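Local coordinates for protein beta 1-3 glucanase (Clostridium beijerinckii NCIMB 8052, PDB 5H4E) that probably hydrolyses beta-1,3-glucans, as a glycoside hydrolase family 64 (GH64) beta-1,3-glucanase domain, at residues Q165-S170 / P366-I371; F8-V13 / Y86-K91; F197-H202 / L213-A218; Y207-G212 / N331-F336. All coordinates share one frame; numbering follows the deposited sequence.

Overall arrangement
Contacts 1 and 2 sit in one mixed five-stranded sheet, their centres 10 Å apart. Strand 9-16 pairs with 86-92 in contact 2 and with 366-374 on its other edge, and 366-374 in turn pairs with 162-168 in contact 1. The N- and C-terminal parts of the family region are thereby joined in one sheet. Contacts 3 and 4, centres 8 Å apart, share the 207-218 loop region on the far side of the chain's centre, about 35 and 29 Å from contact 1, centre to centre. Along the chain contact 2 closes first; contacts 3 and 4, whose segments alternate, fall between the two strands of contact 1.

Contact 1 (Q165-S170 / P366-I371); sequences QLVGNS and PKYAII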
loop_
_atom_site.group_PDB
_atom_site.type_symbol
_atom_site.label_atom_id
_atom_site.label_comp_id
_atom_site.label_asym_id
_atom_site.label_seq_id
_atom_site.Cartn_x
_atom_site.Cartn_y
_atom_site.Cartn_z
ATOM N N GLN A 165 3.859 -12.886 8.855
ATOM C CA GLN A 165 3.690 -13.203 10.271
ATOM C C GLN A 165 4.620 -12.342 11.102
ATOM O O GLN A 165 5.831 -12.427 10.950
ATOM C CB GLN A 165 3.977 -14.681 10.540
ATOM C CG GLN A 165 3.971 -15.040 12.041
ATOM C CD GLN A 165 4.470 -16.457 12.302
ATOM O OE1 GLN A 165 5.046 -17.093 11.419
ATOM N NE2 GLN A 165 4.233 -16.961 13.513
ATOM N N LEU A 166 4.066 -11.520 11.988
ATOM C CA LEU A 166 4.896 -10.695 12.849
ATOM C C LEU A 166 4.885 -11.275 14.251
ATOM O O LEU A 166 3.813 -11.550 14.815
ATOM C CB LEU A 166 4.409 -9.232 12.879
ATOM C CG LEU A 166 5.154 -8.330 13.878
ATOM C CD1 LEU A 166 6.650 -8.237 13.531
ATOM C CD2 LEU A 166 4.531 -6.929 13.965
ATOM N N VAL A 167 6.080 -11.457 14.802
ATOM C CA VAL A 167 6.238 -12.075 16.110
ATOM C C VAL A 167 6.949 -11.109 17.047
ATOM O O VAL A 167 8.070 -10.661 16.764
ATOM C CB VAL A 167 7.044 -13.398 16.021
ATOM C CG1 VAL A 167 7.246 -14.004 17.422
ATOM C CG2 VAL A 167 6.351 -14.384 15.078
ATOM N N GLY A 168 6.296 -10.791 18.157
ATOM C CA GLY A 168 6.880 -9.889 19.128
ATOM C C GLY A 168 7.747 -10.629 20.130
ATOM O O GLY A 168 7.737 -11.855 20.187
ATOM N N ASN A 169 8.508 -9.873 20.920
ATOM C CA ASN A 169 9.343 -10.455 21.963
ATOM C C ASN A 169 8.574 -10.989 23.163
ATOM O O ASN A 169 9.129 -11.744 23.966
ATOM C CB ASN A 169 10.360 -9.420 22.457
ATOM C CG ASN A 169 11.583 -9.340 21.568
ATOM O OD1 ASN A 169 12.225 -10.350 21.290
ATOM N ND2 ASN A 169 11.915 -8.135 21.121
ATOM N N SER A 170 7.314 -10.589 23.319
ATOM C CA SER A 170 6.617 -10.894 24.577
ATOM C C SER A 170 5.149 -11.281 24.439
ATOM O O SER A 170 4.354 -11.022 25.355
ATOM C CB SER A 170 6.711 -9.697 25.536
ATOM O OG SER A 170 6.031 -8.563 25.016
ATOM N N PRO A 366 9.195 -5.737 18.580
ATOM C CA PRO A 366 9.282 -6.754 17.529
ATOM C C PRO A 366 10.507 -7.650 17.681
ATOM O O PRO A 366 11.574 -7.166 18.070
ATOM C CB PRO A 366 9.379 -5.912 16.250
ATOM C CG PRO A 366 10.030 -4.653 16.698
ATOM C CD PRO A 366 9.490 -4.389 18.070
ATOM N N LYS A 367 10.339 -8.938 17.380
ATOM C CA LYS A 367 11.430 -9.912 17.374
ATOM C C LYS A 367 11.799 -10.281 15.944
ATOM O O LYS A 367 12.942 -10.095 15.512
ATOM C CB LYS A 367 11.023 -11.164 18.148
ATOM C CG LYS A 367 12.141 -12.152 18.413
ATOM C CD LYS A 367 11.581 -13.343 19.176
ATOM C CE LYS A 367 12.660 -14.321 19.588
ATOM N NZ LYS A 367 12.156 -15.220 20.673
ATOM N N TYR A 368 10.825 -10.796 15.202
ATOM C CA TYR A 368 11.056 -11.096 13.793
ATOM C C TYR A 368 9.740 -11.163 13.030
ATOM O O TYR A 368 8.666 -11.253 13.635
ATOM C CB TYR A 368 11.836 -12.416 13.630
ATOM C CG TYR A 368 11.071 -13.654 14.063
ATOM C CD1 TYR A 368 11.218 -14.171 15.350
ATOM C CD2 TYR A 368 10.222 -14.320 13.182
ATOM C CE1 TYR A 368 10.532 -15.298 15.750
ATOM C CE2 TYR A 368 9.519 -15.452 13.584
ATOM C CZ TYR A 368 9.686 -15.933 14.868
ATOM O OH TYR A 368 9.000 -17.056 15.273
ATOM N N ALA A 369 9.839 -11.133 11.698
ATOM C CA ALA A 369 8.685 -11.398 10.839
ATOM C C ALA A 369 9.035 -12.430 9.783
ATOM O O ALA A 369 10.179 -12.511 9.332
ATOM C CB ALA A 369 8.171 -10.100 10.172
ATOM N N ILE A 370 8.052 -13.250 9.423
ATOM C CA ILE A 370 8.194 -14.161 8.293
ATOM C C ILE A 370 7.427 -13.607 7.098
ATOM O O ILE A 370 6.233 -13.315 7.211
ATOM C CB ILE A 370 7.642 -15.578 8.583
ATOM C CG1 ILE A 370 8.267 -16.201 9.842
ATOM C CG2 ILE A 370 7.800 -16.461 7.347
ATOM C CD1 ILE A 370 9.736 -16.425 9.753
ATOM N N ILE A 371 8.092 -13.467 5.956
ATOM C CA ILE A 371 7.382 -13.025 4.766
ATOM C C ILE A 371 7.188 -14.222 3.851
ATOM O O ILE A 371 8.123 -14.731 3.230
ATOM C CB ILE A 371 8.108 -11.878 4.079
ATOM C CG1 ILE A 371 8.332 -10.767 5.119
ATOM C CG2 ILE A 371 7.281 -11.340 2.908
ATOM C CD1 ILE A 371 9.231 -9.658 4.659
HETATM O O HOH W 1 11.233 -13.532 23.201
#
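Val167 lies under the ring of Tyr368 where strand 162-168 runs antiparallel to strand 366-374. Followed outward, Val167 CB sits over one ring face, 3.9 Å from the Tyr368 ring centroid in a CH-pi contact. Of its two branches, CG1 reaches the CE1 side of the ring, while CG2 comes 3.7 Å from Tyr368 CE2 and also meets CZ and OH. Tyr368 can lay its ring there because chi1 (67°) folds CG in over its own backbone, flanked by N and C, and both side chains then lie side by side. Next along this face, Gln165 runs extended beside Ile370, with OE1 3.7 Å from Ile370 CG1; its NE2 turns to Asn173 on the neighbouring strand. The other face carries Leu166, whose CD1 touches Ala369 CB at 4.1 Å. A classic beta bulge interrupts the ladder: Lys367 and Tyr368 both face Val167, and Val167 O accepts from Lys367 N at 2.9 Å and from Tyr368 N at 3.2 Å. Past the bulge, Asn169 OD1 packs 3.4 Å from Lys367 CG, the two side chains nearly perpendicular, and a water joins Asn169 O to Lys367 NZ. With two donors on the one carbonyl of Val167, the amides of both bulge residues remain bonded, and the strands stay joined through the irregularity.

Contact 2 (F8-V13 / Y86-K91); sequences FVTLQV and YAYIPK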
loop_
_atom_site.group_PDB
_atom_site.type_symbol
_atom_site.label_atom_id
_atom_site.label_comp_id
_atom_site.label_asym_id
_atom_site.label_seq_id
_atom_site.Cartn_x
_atom_site.Cartn_y
_atom_site.Cartn_z
ATOM N N PHE A 8 18.404 -5.736 16.436
ATOM C CA PHE A 8 17.820 -5.772 15.094
ATOM C C PHE A 8 16.525 -6.552 15.089
ATOM O O PHE A 8 16.225 -7.282 16.032
ATOM C CB PHE A 8 18.789 -6.407 14.094
ATOM C CG PHE A 8 20.010 -5.588 13.836
ATOM C CD1 PHE A 8 21.060 -5.575 14.747
ATOM C CD2 PHE A 8 20.110 -4.824 12.688
ATOM C CE1 PHE A 8 22.197 -4.811 14.514
ATOM C CE2 PHE A 8 21.244 -4.059 12.443
ATOM C CZ PHE A 8 22.290 -4.052 13.360
ATOM N N VAL A 9 15.746 -6.373 14.030
ATOM C CA VAL A 9 14.625 -7.259 13.723
ATOM C C VAL A 9 14.998 -8.066 12.483
ATOM O O VAL A 9 15.598 -7.541 11.545
ATOM C CB VAL A 9 13.309 -6.483 13.472
ATOM C CG1 VAL A 9 12.224 -7.413 12.926
ATOM C CG2 VAL A 9 12.834 -5.800 14.756
ATOM N N THR A 10 14.677 -9.347 12.484
ATOM C CA THR A 10 14.937 -10.159 11.306
ATOM C C THR A 10 13.660 -10.317 10.488
ATOM O O THR A 10 12.586 -10.578 11.036
ATOM C CB THR A 10 15.493 -11.544 11.694
ATOM O OG1 THR A 10 16.703 -11.368 12.438
ATOM C CG2 THR A 10 15.771 -12.395 10.453
ATOM N N LEU A 11 13.792 -10.140 9.176
ATOM C CA LEU A 11 12.727 -10.414 8.229
ATOM C C LEU A 11 13.091 -11.659 7.409
ATOM O O LEU A 11 14.010 -11.628 6.599
ATOM C CB LEU A 11 12.508 -9.202 7.329
ATOM C CG LEU A 11 12.340 -7.873 8.072
ATOM C CD1 LEU A 11 12.269 -6.739 7.084
ATOM C CD2 LEU A 11 11.093 -7.881 8.969
ATOM N N GLN A 12 12.384 -12.759 7.640
ATOM C CA GLN A 12 12.713 -14.028 7.001
ATOM C C GLN A 12 11.830 -14.262 5.783
ATOM O O GLN A 12 10.612 -14.287 5.912
ATOM C CB GLN A 12 12.546 -15.182 7.996
ATOM C CG GLN A 12 12.708 -16.573 7.387
ATOM C CD GLN A 12 14.164 -16.884 7.079
ATOM O OE1 GLN A 12 15.014 -16.882 7.974
ATOM N NE2 GLN A 12 14.464 -17.114 5.809
ATOM N N VAL A 13 12.431 -14.427 4.601
ATOM C CA VAL A 13 11.631 -14.790 3.428
ATOM C C VAL A 13 11.371 -16.293 3.460
ATOM O O VAL A 13 12.293 -17.087 3.675
ATOM C CB VAL A 13 12.318 -14.406 2.085
ATOM C CG1 VAL A 13 11.416 -14.774 0.899
ATOM C CG2 VAL A 13 12.635 -12.909 2.045
ATOM N N TYR A 86 17.125 -14.138 4.515
ATOM C CA TYR A 86 16.593 -13.254 5.541
ATOM C C TYR A 86 17.316 -11.912 5.492
ATOM O O TYR A 86 18.444 -11.817 5.005
ATOM C CB TYR A 86 16.747 -13.883 6.928
ATOM C CG TYR A 86 18.188 -14.257 7.214
ATOM C CD1 TYR A 86 18.686 -15.501 6.839
ATOM C CD2 TYR A 86 19.067 -13.346 7.804
ATOM C CE1 TYR A 86 20.022 -15.842 7.065
ATOM C CE2 TYR A 86 20.410 -13.677 8.033
ATOM C CZ TYR A 86 20.874 -14.927 7.663
ATOM O OH TYR A 86 22.187 -15.270 7.888
ATOM N N ALA A 87 16.657 -10.888 6.019
ATOM C CA ALA A 87 17.238 -9.565 6.179
ATOM C C ALA A 87 17.239 -9.144 7.649
ATOM O O ALA A 87 16.339 -9.520 8.410
ATOM C CB ALA A 87 16.469 -8.558 5.345
ATOM N N TYR A 88 18.255 -8.390 8.053
ATOM C CA TYR A 88 18.227 -7.691 9.343
ATOM C C TYR A 88 17.847 -6.246 9.111
ATOM O O TYR A 88 18.372 -5.631 8.192
ATOM C CB TYR A 88 19.586 -7.730 10.046
ATOM C CG TYR A 88 20.135 -9.101 10.338
ATOM C CD1 TYR A 88 19.583 -9.886 11.345
ATOM C CD2 TYR A 88 21.231 -9.595 9.637
ATOM C CE1 TYR A 88 20.095 -11.130 11.640
ATOM C CE2 TYR A 88 21.753 -10.846 9.921
ATOM C CZ TYR A 88 21.180 -11.602 10.928
ATOM O OH TYR A 88 21.670 -12.844 11.225
ATOM N N ILE A 89 16.943 -5.690 9.919
ATOM C CA ILE A 89 16.746 -4.236 9.884
ATOM C C ILE A 89 16.984 -3.617 11.249
ATOM O O ILE A 89 16.681 -4.230 12.285
ATOM C CB ILE A 89 15.316 -3.812 9.393
ATOM C CG1 ILE A 89 14.228 -4.464 10.235
ATOM C CG2 ILE A 89 15.119 -4.156 7.927
ATOM C CD1 ILE A 89 12.891 -3.749 10.130
ATOM N N PRO A 90 17.556 -2.403 11.252
ATOM C CA PRO A 90 17.632 -1.548 12.431
ATOM C C PRO A 90 16.419 -0.638 12.402
ATOM O O PRO A 90 15.585 -0.835 11.515
ATOM C CB PRO A 90 18.924 -0.771 12.204
ATOM C CG PRO A 90 18.893 -0.527 10.724
ATOM C CD PRO A 90 18.243 -1.778 10.101
ATOM N N LYS A 91 16.308 0.316 13.324
ATOM C CA LYS A 91 15.277 1.349 13.219
ATOM C C LYS A 91 15.341 1.940 11.808
ATOM O O LYS A 91 16.433 2.134 11.268
ATOM C CB LYS A 91 15.477 2.443 14.268
ATOM C CG LYS A 91 15.367 1.979 15.713
ATOM C CD LYS A 91 13.945 1.687 16.095
ATOM C CE LYS A 91 13.828 1.390 17.600
ATOM N NZ LYS A 91 14.339 2.517 18.441
#
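Thr10 OG1 lies oblique to the Tyr88 ring, 3.4 Å from Tyr88 CD1, the Thr10 and Tyr88 side chains running alongside and pointing the same way. The Tyr88 ring has Tyr86 CD2 over one face, offset toward the rim, and Tyr88 CE2 in turn lies at the Tyr86 ring edge, in its plane. This is an antiparallel beta ladder at one border of the mixed five-stranded sheet. Thr10 OG1 also bonds to Pro3 O in the N-terminal segment that covers these tyrosines. Phe8 closes the row: its CD2 is 4.0 Å from Tyr88 CB, and CE2 reaches Pro90 CB. Lys5 makes cation-pi contacts with both Phe8 and Tyr88.

The opposite face is aliphatic. Leu11 CD1 meets Ile89 CG2 at 3.9 Å, and Val9 CB packs on Ile89 CG1, which a chi1 of 55° tucks back above the main chain of its own residue. Ile30 of strand 26-33 packs against Leu11, Ala87 and Ile89, joining this face to the second sheet. Two pairs of backbone bonds hold the ladder, Val9 with Ile89 and Leu11 with Ala87. At its end the bent Gln12 chain sets OE1 3.6 Å from Tyr86 CB, while NE2, also bonded to Ser85 OG, donates almost straight (179°) to Val13 O at 3.0 Å.

Contact 3 (F197-H202 / L213-A218); sequences FKSLVH and LGTFTA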
loop_
_atom_site.group_PDB
_atom_site.type_symbol
_atom_site.label_atom_id
_atom_site.label_comp_id
_atom_site.label_asym_id
_atom_site.label_seq_id
_atom_site.Cartn_x
_atom_site.Cartn_y
_atom_site.Cartn_z
ATOM N N PHE A 197 -14.910 -3.386 -13.023
ATOM C CA PHE A 197 -13.659 -3.784 -12.379
ATOM C C PHE A 197 -12.972 -4.976 -13.017
ATOM O O PHE A 197 -11.843 -5.293 -12.654
ATOM C CB PHE A 197 -13.913 -4.092 -10.903
ATOM C CG PHE A 197 -14.239 -2.880 -10.099
ATOM C CD1 PHE A 197 -13.235 -2.170 -9.462
ATOM C CD2 PHE A 197 -15.547 -2.432 -10.006
ATOM C CE1 PHE A 197 -13.522 -1.036 -8.734
ATOM C CE2 PHE A 197 -15.848 -1.292 -9.282
ATOM C CZ PHE A 197 -14.827 -0.595 -8.639
ATOM N N LYS A 198 -13.644 -5.627 -13.965
ATOM C CA LYS A 198 -13.154 -6.895 -14.503
ATOM C C LYS A 198 -11.867 -6.765 -15.321
ATOM O O LYS A 198 -10.983 -7.623 -15.225
ATOM C CB LYS A 198 -14.239 -7.567 -15.360
ATOM C CG LYS A 198 -15.415 -8.115 -14.556
ATOM C CD LYS A 198 -16.209 -9.132 -15.375
ATOM C CE LYS A 198 -17.360 -9.739 -14.567
ATOM N NZ LYS A 198 -18.503 -8.811 -14.528
ATOM N N SER A 199 -11.748 -5.710 -16.125
ATOM C CA SER A 199 -10.594 -5.621 -17.027
ATOM C C SER A 199 -9.350 -5.096 -16.316
ATOM O O SER A 199 -8.321 -4.865 -16.947
ATOM C CB SER A 199 -10.908 -4.744 -18.245
ATOM O OG SER A 199 -11.003 -3.367 -17.910
ATOM N N LEU A 200 -9.438 -4.917 -15.001
ATOM C CA LEU A 200 -8.246 -4.610 -14.212
ATOM C C LEU A 200 -7.297 -5.800 -14.221
ATOM O O LEU A 200 -6.104 -5.656 -13.948
ATOM C CB LEU A 200 -8.623 -4.242 -12.771
ATOM C CG LEU A 200 -9.364 -2.910 -12.645
ATOM C CD1 LEU A 200 -9.756 -2.620 -11.168
ATOM C CD2 LEU A 200 -8.552 -1.758 -13.246
ATOM N N VAL A 201 -7.845 -6.978 -14.522
ATOM C CA VAL A 201 -7.068 -8.205 -14.606
ATOM C C VAL A 201 -6.195 -8.232 -15.851
ATOM O O VAL A 201 -6.704 -8.130 -16.971
ATOM C CB VAL A 201 -7.975 -9.450 -14.661
ATOM C CG1 VAL A 201 -7.140 -10.721 -14.778
ATOM C CG2 VAL A 201 -8.861 -9.509 -13.454
ATOM N N HIS A 202 -4.887 -8.370 -15.649
ATOM C CA HIS A 202 -3.968 -8.671 -16.741
ATOM C C HIS A 202 -3.347 -10.010 -16.423
ATOM O O HIS A 202 -3.567 -10.546 -15.340
ATOM C CB HIS A 202 -2.896 -7.577 -16.894
ATOM C CG HIS A 202 -3.448 -6.256 -17.347
ATOM N ND1 HIS A 202 -3.022 -5.617 -18.493
ATOM C CD2 HIS A 202 -4.425 -5.475 -16.824
ATOM C CE1 HIS A 202 -3.693 -4.489 -18.644
ATOM N NE2 HIS A 202 -4.549 -4.377 -17.644
ATOM N N LEU A 213 -2.037 0.434 -15.212
ATOM C CA LEU A 213 -2.914 0.369 -16.387
ATOM C C LEU A 213 -4.392 0.252 -15.994
ATOM O O LEU A 213 -5.235 -0.157 -16.795
ATOM C CB LEU A 213 -2.522 -0.808 -17.285
ATOM C CG LEU A 213 -1.075 -0.848 -17.788
ATOM C CD1 LEU A 213 -0.838 -2.084 -18.666
ATOM C CD2 LEU A 213 -0.711 0.431 -18.551
ATOM N N GLY A 214 -4.692 0.617 -14.753
ATOM C CA GLY A 214 -6.059 0.629 -14.261
ATOM C C GLY A 214 -6.964 1.579 -15.036
ATOM O O GLY A 214 -6.510 2.593 -15.577
ATOM N N THR A 215 -8.257 1.262 -15.047
ATOM C CA THR A 215 -9.222 1.954 -15.888
ATOM C C THR A 215 -9.975 3.084 -15.193
ATOM O O THR A 215 -10.933 3.635 -15.753
ATOM C CB THR A 215 -10.242 0.963 -16.435
ATOM O OG1 THR A 215 -10.848 0.254 -15.344
ATOM C CG2 THR A 215 -9.548 -0.035 -17.366
ATOM N N PHE A 216 -9.550 3.442 -13.987
ATOM C CA PHE A 216 -10.287 4.434 -13.214
ATOM C C PHE A 216 -9.529 5.749 -13.094
ATOM O O PHE A 216 -9.936 6.652 -12.354
ATOM C CB PHE A 216 -10.623 3.886 -11.823
ATOM C CG PHE A 216 -11.681 2.802 -11.822
ATOM C CD1 PHE A 216 -11.424 1.553 -12.370
ATOM C CD2 PHE A 216 -12.925 3.033 -11.248
ATOM C CE1 PHE A 216 -12.379 0.554 -12.357
ATOM C CE2 PHE A 216 -13.902 2.038 -11.232
ATOM C CZ PHE A 216 -13.633 0.793 -11.780
ATOM N N THR A 217 -8.429 5.866 -13.830
ATOM C CA THR A 217 -7.737 7.135 -13.933
ATOM C C THR A 217 -8.597 8.106 -14.736
ATOM O O THR A 217 -9.586 7.707 -15.368
ATOM C CB THR A 217 -6.359 6.995 -14.608
ATOM O OG1 THR A 217 -6.547 6.668 -15.986
ATOM C CG2 THR A 217 -5.538 5.900 -13.942
ATOM N N ALA A 218 -8.201 9.376 -14.728
ATOM C CA ALA A 218 -9.020 10.450 -15.264
ATOM C C ALA A 218 -9.220 10.307 -16.764
ATOM O O ALA A 218 -10.183 10.820 -17.325
ATOM C CB ALA A 218 -8.389 11.810 -14.932
HETATM O O HOH W 2 -11.440 -2.365 -15.600
HETATM O O HOH W 3 -6.451 -2.648 -17.100
#
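Leu213 reaches across to His202 where the irregular 213-218 loop packs against the type I beta turn from Lys198 to Val201 that continues from the short helix 195-198. Its CD1 comes obliquely to the imidazole, 3.7 Å from His202 CE1, and the two side chains cross at about a right angle. A water donates to Leu213 O and to Ser199 O, and also bonds His202 NE2 at 2.6 Å, lying in the plane of the ring at its edge. No direct hydrogen bond joins the segments, so this water ties three of their polar atoms together.

Gly214 follows, its CA 3.6 Å from Leu200 CD2; the same methyl also touches Thr215 N. At Thr215, chi1 (55°) places OG1 between the backbone N and the carbonyl carbon, where it accepts from a second water at 2.7 Å that also bonds Ser199 OG. The hydroxyl has a further partner in Asn222 OD1, while CG2 rests against Ser199 OG.

Phe216 carries the apolar half of the contact. Leu200 CD1 lies obliquely to its ring, and Tyr225 packs edge-to-face with both Phe197 and Phe216, so the two phenylalanines belong to a wider aromatic cluster that Pro209 also touches. Their planes are 31° apart, an oblique pair, with Phe216 CZ sitting over the centre of one Phe197 face, 3.5 Å above the plane.

Contact 4 (Y207-G212 / N331-F336); sequences YAPASG and NYFAKF
The capped N-terminal start of helix 332-339 packs here on the loop that follows strand 206-207, with Phe333 from the first turn pressed against Ala208 and Pro209. Phe333 CG stands anti to the backbone N (chi1 172°), which carries the ring out from the helix to the loop. One ring face is covered by Ala208: its CA lies 3.6 Å from the Phe333 ring centroid, 14° off the normal, a CH-pi contact made by a backbone carbon. Ala208 CB extends the cover to the rim, 3.7 Å from Phe333 CE1. Pro209 comes at the root of the ring, where Pro209 CD is 3.7 Å from Phe333 CG and also touches Phe333 CB, the two side chains meeting at a slant.

The loop forms a type I turn from Ala208 to Ser211, with Ser211 N bonded to Ala208 O, and Phe216 N bonds to Pro209 O. Around the contact, Phe197 touches both Pro209 and Phe333, Tyr189 of helix 182-192 packs on Phe333, and Trp337 meets the Phe333 ring edge-to-face. The join is thus almost wholly apolar and buried, joining helix 332-339 to a loop more than a hundred residues earlier. The contact also buries Tyr207 O, which lies 3.5 Å from Phe333 CE2 and has no polar partner in the model.

Asn331 serves as N-cap, its ND2 held by Asn308, and its OD1 touches Pro209 CG at 3.9 Å while accepting from Ala334 N at 2.9 Å, the donor standing 51° out of the carbonyl plane.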
loop_
_atom_site.group_PDB
_atom_site.type_symbol
_atom_site.label_atom_id
_atom_site.label_comp_id
_atom_site.label_asym_id
_atom_site.label_seq_id
_atom_site.Cartn_x
_atom_site.Cartn_y
_atom_site.Cartn_z
ATOM N N TYR A 207 -4.478 -4.689 -11.635
ATOM C CA TYR A 207 -4.239 -3.307 -11.248
ATOM C C TYR A 207 -5.321 -2.813 -10.323
ATOM O O TYR A 207 -6.495 -3.090 -10.525
ATOM C CB TYR A 207 -4.154 -2.403 -12.489
ATOM C CG TYR A 207 -2.926 -2.731 -13.301
ATOM C CD1 TYR A 207 -1.690 -2.222 -12.937
ATOM C CD2 TYR A 207 -2.996 -3.579 -14.407
ATOM C CE1 TYR A 207 -0.551 -2.533 -13.645
ATOM C CE2 TYR A 207 -1.848 -3.908 -15.123
ATOM C CZ TYR A 207 -0.636 -3.372 -14.743
ATOM O OH TYR A 207 0.508 -3.680 -15.445
ATOM N N ALA A 208 -4.920 -2.093 -9.286
ATOM C CA ALA A 208 -5.885 -1.307 -8.547
ATOM C C ALA A 208 -6.544 -0.314 -9.508
ATOM O O ALA A 208 -5.974 0.013 -10.568
ATOM C CB ALA A 208 -5.203 -0.601 -7.373
ATOM N N PRO A 209 -7.764 0.150 -9.172
ATOM C CA PRO A 209 -8.579 0.939 -10.112
ATOM C C PRO A 209 -7.857 2.104 -10.800
ATOM O O PRO A 209 -7.935 2.233 -12.023
ATOM C CB PRO A 209 -9.706 1.464 -9.223
ATOM C CG PRO A 209 -9.936 0.338 -8.250
ATOM C CD PRO A 209 -8.519 -0.175 -7.944
ATOM N N ALA A 210 -7.183 2.946 -10.033
ATOM C CA ALA A 210 -6.543 4.105 -10.630
ATOM C C ALA A 210 -5.033 3.982 -10.549
ATOM O O ALA A 210 -4.327 4.983 -10.467
ATOM C CB ALA A 210 -7.015 5.376 -9.963
ATOM N N SER A 211 -4.533 2.750 -10.570
ATOM C CA SER A 211 -3.088 2.538 -10.543
ATOM C C SER A 211 -2.628 1.848 -11.814
ATOM O O SER A 211 -3.354 1.017 -12.368
ATOM C CB SER A 211 -2.678 1.709 -9.317
ATOM O OG SER A 211 -1.282 1.427 -9.340
ATOM N N GLY A 212 -1.427 2.198 -12.280
ATOM C CA GLY A 212 -0.824 1.522 -13.417
ATOM C C GLY A 212 -1.687 1.596 -14.656
ATOM O O GLY A 212 -2.059 2.689 -15.082
ATOM N N ASN A 331 -15.481 0.428 -3.850
ATOM C CA ASN A 331 -14.194 -0.098 -4.313
ATOM C C ASN A 331 -14.220 -1.628 -4.293
ATOM O O ASN A 331 -13.729 -2.259 -3.362
ATOM C CB ASN A 331 -13.048 0.452 -3.467
ATOM C CG ASN A 331 -11.706 0.271 -4.130
ATOM O OD1 ASN A 331 -11.479 -0.734 -4.786
ATOM N ND2 ASN A 331 -10.810 1.253 -3.973
ATOM N N TYR A 332 -14.808 -2.218 -5.326
ATOM C CA TYR A 332 -14.968 -3.676 -5.367
ATOM C C TYR A 332 -13.643 -4.419 -5.529
ATOM O O TYR A 332 -13.521 -5.582 -5.144
ATOM C CB TYR A 332 -15.949 -4.053 -6.482
ATOM C CG TYR A 332 -17.366 -3.689 -6.087
ATOM C CD1 TYR A 332 -18.053 -4.458 -5.147
ATOM C CD2 TYR A 332 -17.989 -2.557 -6.595
ATOM C CE1 TYR A 332 -19.343 -4.137 -4.757
ATOM C CE2 TYR A 332 -19.304 -2.228 -6.219
ATOM C CZ TYR A 332 -19.963 -3.024 -5.291
ATOM O OH TYR A 332 -21.254 -2.735 -4.894
ATOM N N PHE A 333 -12.653 -3.740 -6.080
ATOM C CA PHE A 333 -11.277 -4.248 -6.037
ATOM C C PHE A 333 -10.850 -4.471 -4.565
ATOM O O PHE A 333 -10.454 -5.575 -4.180
ATOM C CB PHE A 333 -10.342 -3.274 -6.771
ATOM C CG PHE A 333 -8.863 -3.584 -6.634
ATOM C CD1 PHE A 333 -8.117 -3.039 -5.593
ATOM C CD2 PHE A 333 -8.218 -4.399 -7.563
ATOM C CE1 PHE A 333 -6.753 -3.313 -5.459
ATOM C CE2 PHE A 333 -6.846 -4.677 -7.445
ATOM C CZ PHE A 333 -6.114 -4.133 -6.390
ATOM N N ALA A 334 -10.967 -3.434 -3.741
ATOM C CA ALA A 334 -10.567 -3.531 -2.337
ATOM C C ALA A 334 -11.344 -4.632 -1.624
ATOM O O ALA A 334 -10.771 -5.441 -0.893
ATOM C CB ALA A 334 -10.777 -2.198 -1.623
ATOM N N LYS A 335 -12.653 -4.645 -1.838
ATOM C CA LYS A 335 -13.520 -5.640 -1.203
ATOM C C LYS A 335 -13.076 -7.066 -1.542
ATOM O O LYS A 335 -13.074 -7.938 -0.663
ATOM C CB LYS A 335 -14.973 -5.402 -1.609
ATOM C CG LYS A 335 -15.982 -6.506 -1.210
ATOM C CD LYS A 335 -16.054 -6.806 0.297
ATOM C CE LYS A 335 -17.312 -7.657 0.621
ATOM N NZ LYS A 335 -17.362 -8.090 2.062
ATOM N N PHE A 336 -12.672 -7.312 -2.790
ATOM C CA PHE A 336 -12.194 -8.651 -3.134
ATOM C C PHE A 336 -11.032 -9.109 -2.227
ATOM O O PHE A 336 -11.014 -10.255 -1.754
ATOM C CB PHE A 336 -11.751 -8.747 -4.605
ATOM C CG PHE A 336 -11.475 -10.167 -5.036
ATOM C CD1 PHE A 336 -10.188 -10.669 -5.050
ATOM C CD2 PHE A 336 -12.526 -11.016 -5.361
ATOM C CE1 PHE A 336 -9.939 -11.994 -5.414
ATOM C CE2 PHE A 336 -12.290 -12.330 -5.726
ATOM C CZ PHE A 336 -10.996 -12.819 -5.749
#